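Local structure of metallo-beta-lactamase superfamily protein (2ZZI) at residues T53-D58 / P78-L83. The protein belongs to the metallo-beta-lactamase superfamily, binds a pair of metal ions, here iron(III), and is probably a hydrolase. Residues are numbered along the deposited sequence; the frame is centred on the assembly and turned at random.
Sequences THAHFD and PLDLPL. With FE (Fe (III) ion), chain C; FE (Fe (III) ion), chain D.
D80 and A55 illustrate how a residue that does not bind the metal can touch a metal-binding loop. D80 closes the 3-10 turn 78-80, just ahead of helix 81-92, and its carboxylate reaches the loop through OD2, which accepts the backbone N-H of A55 (N to OD2 3.0 Å) on its anti side, somewhat out of the carboxylate plane and bent to 145° at the hydrogen. OD2 also takes the hydroxyl of S126 as a partner while OD1 binds the backbone N of G128, which ties D80 at once to the loop that supplies the metal ligand H125. Beside this bond, the A55 methyl rests against the D80 backbone, CB to O 3.5 Å. One turn further on, L83 meets the same methyl, CB to CB 4.2 Å, and extends CD1 to the edge of the H56 ring. That ring lies with one face over CD2 of H54. The bond to A55 N falls on the H54-A55 peptide, directly after the first histidine ligand. With CG between backbone N and carbonyl carbon (chi1 61°), H54 turns its ring to the first iron, NE2 at 2.3 Å, while CB stays beside D80 OD2. H56 ND1, H125 and D144 also bind this iron; D58, H59, H184 and D144 bind the second. H54, H56 and D58 begin the HxHxDH signature, completed by H59, consistent with D80 positioning from the second shell the dinuclear centre of the metallo-beta-lactamase fold.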
loop_
_atom_site.group_PDB
_atom_site.type_symbol
_atom_site.label_atom_id
_atom_site.label_comp_id
_atom_site.label_asym_id
_atom_site.label_seq_id
_atom_site.Cartn_x
_atom_site.Cartn_y
_atom_site.Cartn_z
ATOM N N THR A 53 -0.089 -2.461 -1.877
ATOM C CA THR A 53 0.865 -2.987 -0.907
ATOM C C THR A 53 0.304 -4.244 -0.260
ATOM O O THR A 53 1.043 -5.182 0.030
ATOM C CB THR A 53 1.196 -1.961 0.183
ATOM O OG1 THR A 53 -0.020 -1.477 0.762
ATOM C CG2 THR A 53 1.956 -0.799 -0.398
ATOM N N HIS A 54 -1.006 -4.243 -0.030
ATOM C CA HIS A 54 -1.734 -5.437 0.399
ATOM C C HIS A 54 -3.211 -5.290 0.053
ATOM O O HIS A 54 -3.632 -4.241 -0.422
ATOM C CB HIS A 54 -1.516 -5.756 1.889
ATOM C CG HIS A 54 -1.966 -4.677 2.826
ATOM N ND1 HIS A 54 -1.331 -3.458 2.921
ATOM C CD2 HIS A 54 -2.970 -4.650 3.735
ATOM C CE1 HIS A 54 -1.934 -2.720 3.835
ATOM N NE2 HIS A 54 -2.930 -3.421 4.346
ATOM N N ALA A 55 -3.999 -6.335 0.273
ATOM C CA ALA A 55 -5.353 -6.366 -0.273
ATOM C C ALA A 55 -6.424 -6.081 0.765
ATOM O O ALA A 55 -7.579 -6.490 0.602
ATOM C CB ALA A 55 -5.620 -7.705 -0.954
ATOM N N HIS A 56 -6.046 -5.385 1.831
ATOM C CA HIS A 56 -7.001 -5.057 2.880
ATOM C C HIS A 56 -8.000 -4.043 2.341
ATOM O O HIS A 56 -7.629 -3.138 1.600
ATOM C CB HIS A 56 -6.282 -4.540 4.131
ATOM C CG HIS A 56 -5.700 -5.628 4.983
ATOM N ND1 HIS A 56 -5.337 -5.432 6.298
ATOM C CD2 HIS A 56 -5.439 -6.930 4.712
ATOM C CE1 HIS A 56 -4.866 -6.562 6.796
ATOM N NE2 HIS A 56 -4.919 -7.487 5.854
ATOM N N PHE A 57 -9.268 -4.212 2.703
ATOM C CA PHE A 57 -10.351 -3.410 2.132
ATOM C C PHE A 57 -10.093 -1.899 2.182
ATOM O O PHE A 57 -10.445 -1.174 1.248
ATOM C CB PHE A 57 -11.683 -3.744 2.811
ATOM C CG PHE A 57 -11.865 -3.081 4.148
ATOM C CD1 PHE A 57 -11.651 -3.785 5.318
ATOM C CD2 PHE A 57 -12.251 -1.750 4.232
ATOM C CE1 PHE A 57 -11.812 -3.177 6.549
ATOM C CE2 PHE A 57 -12.417 -1.136 5.462
ATOM C CZ PHE A 57 -12.197 -1.852 6.621
ATOM N N ASP A 58 -9.485 -1.431 3.269
ATOM C CA ASP A 58 -9.231 -0.004 3.450
ATOM C C ASP A 58 -8.138 0.531 2.514
ATOM O O ASP A 58 -7.777 1.709 2.569
ATOM C CB ASP A 58 -8.912 0.316 4.922
ATOM C CG ASP A 58 -7.640 -0.371 5.423
ATOM O OD1 ASP A 58 -7.587 -1.617 5.447
ATOM O OD2 ASP A 58 -6.694 0.340 5.821
ATOM N N PRO A 78 0.098 -12.123 -5.411
ATOM C CA PRO A 78 -0.803 -13.274 -5.494
ATOM C C PRO A 78 -1.202 -13.877 -4.141
ATOM O O PRO A 78 -2.324 -14.363 -4.001
ATOM C CB PRO A 78 -0.001 -14.301 -6.313
ATOM C CG PRO A 78 1.368 -13.712 -6.494
ATOM C CD PRO A 78 1.221 -12.240 -6.351
ATOM N N LEU A 79 -0.303 -13.861 -3.162
ATOM C CA LEU A 79 -0.626 -14.407 -1.844
ATOM C C LEU A 79 -1.757 -13.652 -1.151
ATOM O O LEU A 79 -2.304 -14.129 -0.163
ATOM C CB LEU A 79 0.603 -14.459 -0.933
ATOM C CG LEU A 79 1.648 -15.548 -1.186
ATOM C CD1 LEU A 79 2.385 -15.839 0.098
ATOM C CD2 LEU A 79 1.019 -16.819 -1.726
ATOM N N ASP A 80 -2.111 -12.479 -1.670
ATOM C CA ASP A 80 -3.189 -11.679 -1.084
ATOM C C ASP A 80 -4.482 -11.742 -1.896
ATOM O O ASP A 80 -5.499 -11.160 -1.512
ATOM C CB ASP A 80 -2.748 -10.223 -0.903
ATOM C CG ASP A 80 -2.287 -9.916 0.514
ATOM O OD1 ASP A 80 -1.980 -10.858 1.270
ATOM O OD2 ASP A 80 -2.241 -8.725 0.880
ATOM N N LEU A 81 -4.441 -12.443 -3.025
ATOM C CA LEU A 81 -5.622 -12.586 -3.867
ATOM C C LEU A 81 -6.856 -12.928 -3.053
ATOM O O LEU A 81 -7.853 -12.213 -3.120
ATOM C CB LEU A 81 -5.401 -13.647 -4.942
ATOM C CG LEU A 81 -5.296 -13.149 -6.383
ATOM C CD1 LEU A 81 -6.635 -12.607 -6.841
ATOM C CD2 LEU A 81 -4.220 -12.098 -6.500
ATOM N N PRO A 82 -6.795 -14.030 -2.277
ATOM C CA PRO A 82 -7.921 -14.476 -1.444
ATOM C C PRO A 82 -8.518 -13.335 -0.620
ATOM O O PRO A 82 -9.729 -13.136 -0.630
ATOM C CB PRO A 82 -7.284 -15.523 -0.529
ATOM C CG PRO A 82 -6.148 -16.058 -1.318
ATOM C CD PRO A 82 -5.618 -14.908 -2.129
ATOM N N LEU A 83 -7.665 -12.600 0.083
ATOM C CA LEU A 83 -8.088 -11.431 0.830
ATOM C C LEU A 83 -8.691 -10.412 -0.122
ATOM O O LEU A 83 -9.830 -9.970 0.054
ATOM C CB LEU A 83 -6.894 -10.810 1.557
ATOM C CG LEU A 83 -6.284 -11.622 2.697
ATOM C CD1 LEU A 83 -5.052 -10.938 3.247
ATOM C CD2 LEU A 83 -7.308 -11.821 3.793
HETATM FE FE FE C . -3.856 -3.417 6.403
HETATM FE FE FE D . -4.830 -0.356 6.610
HETATM O O HOH W 1 -5.380 -2.771 6.671
#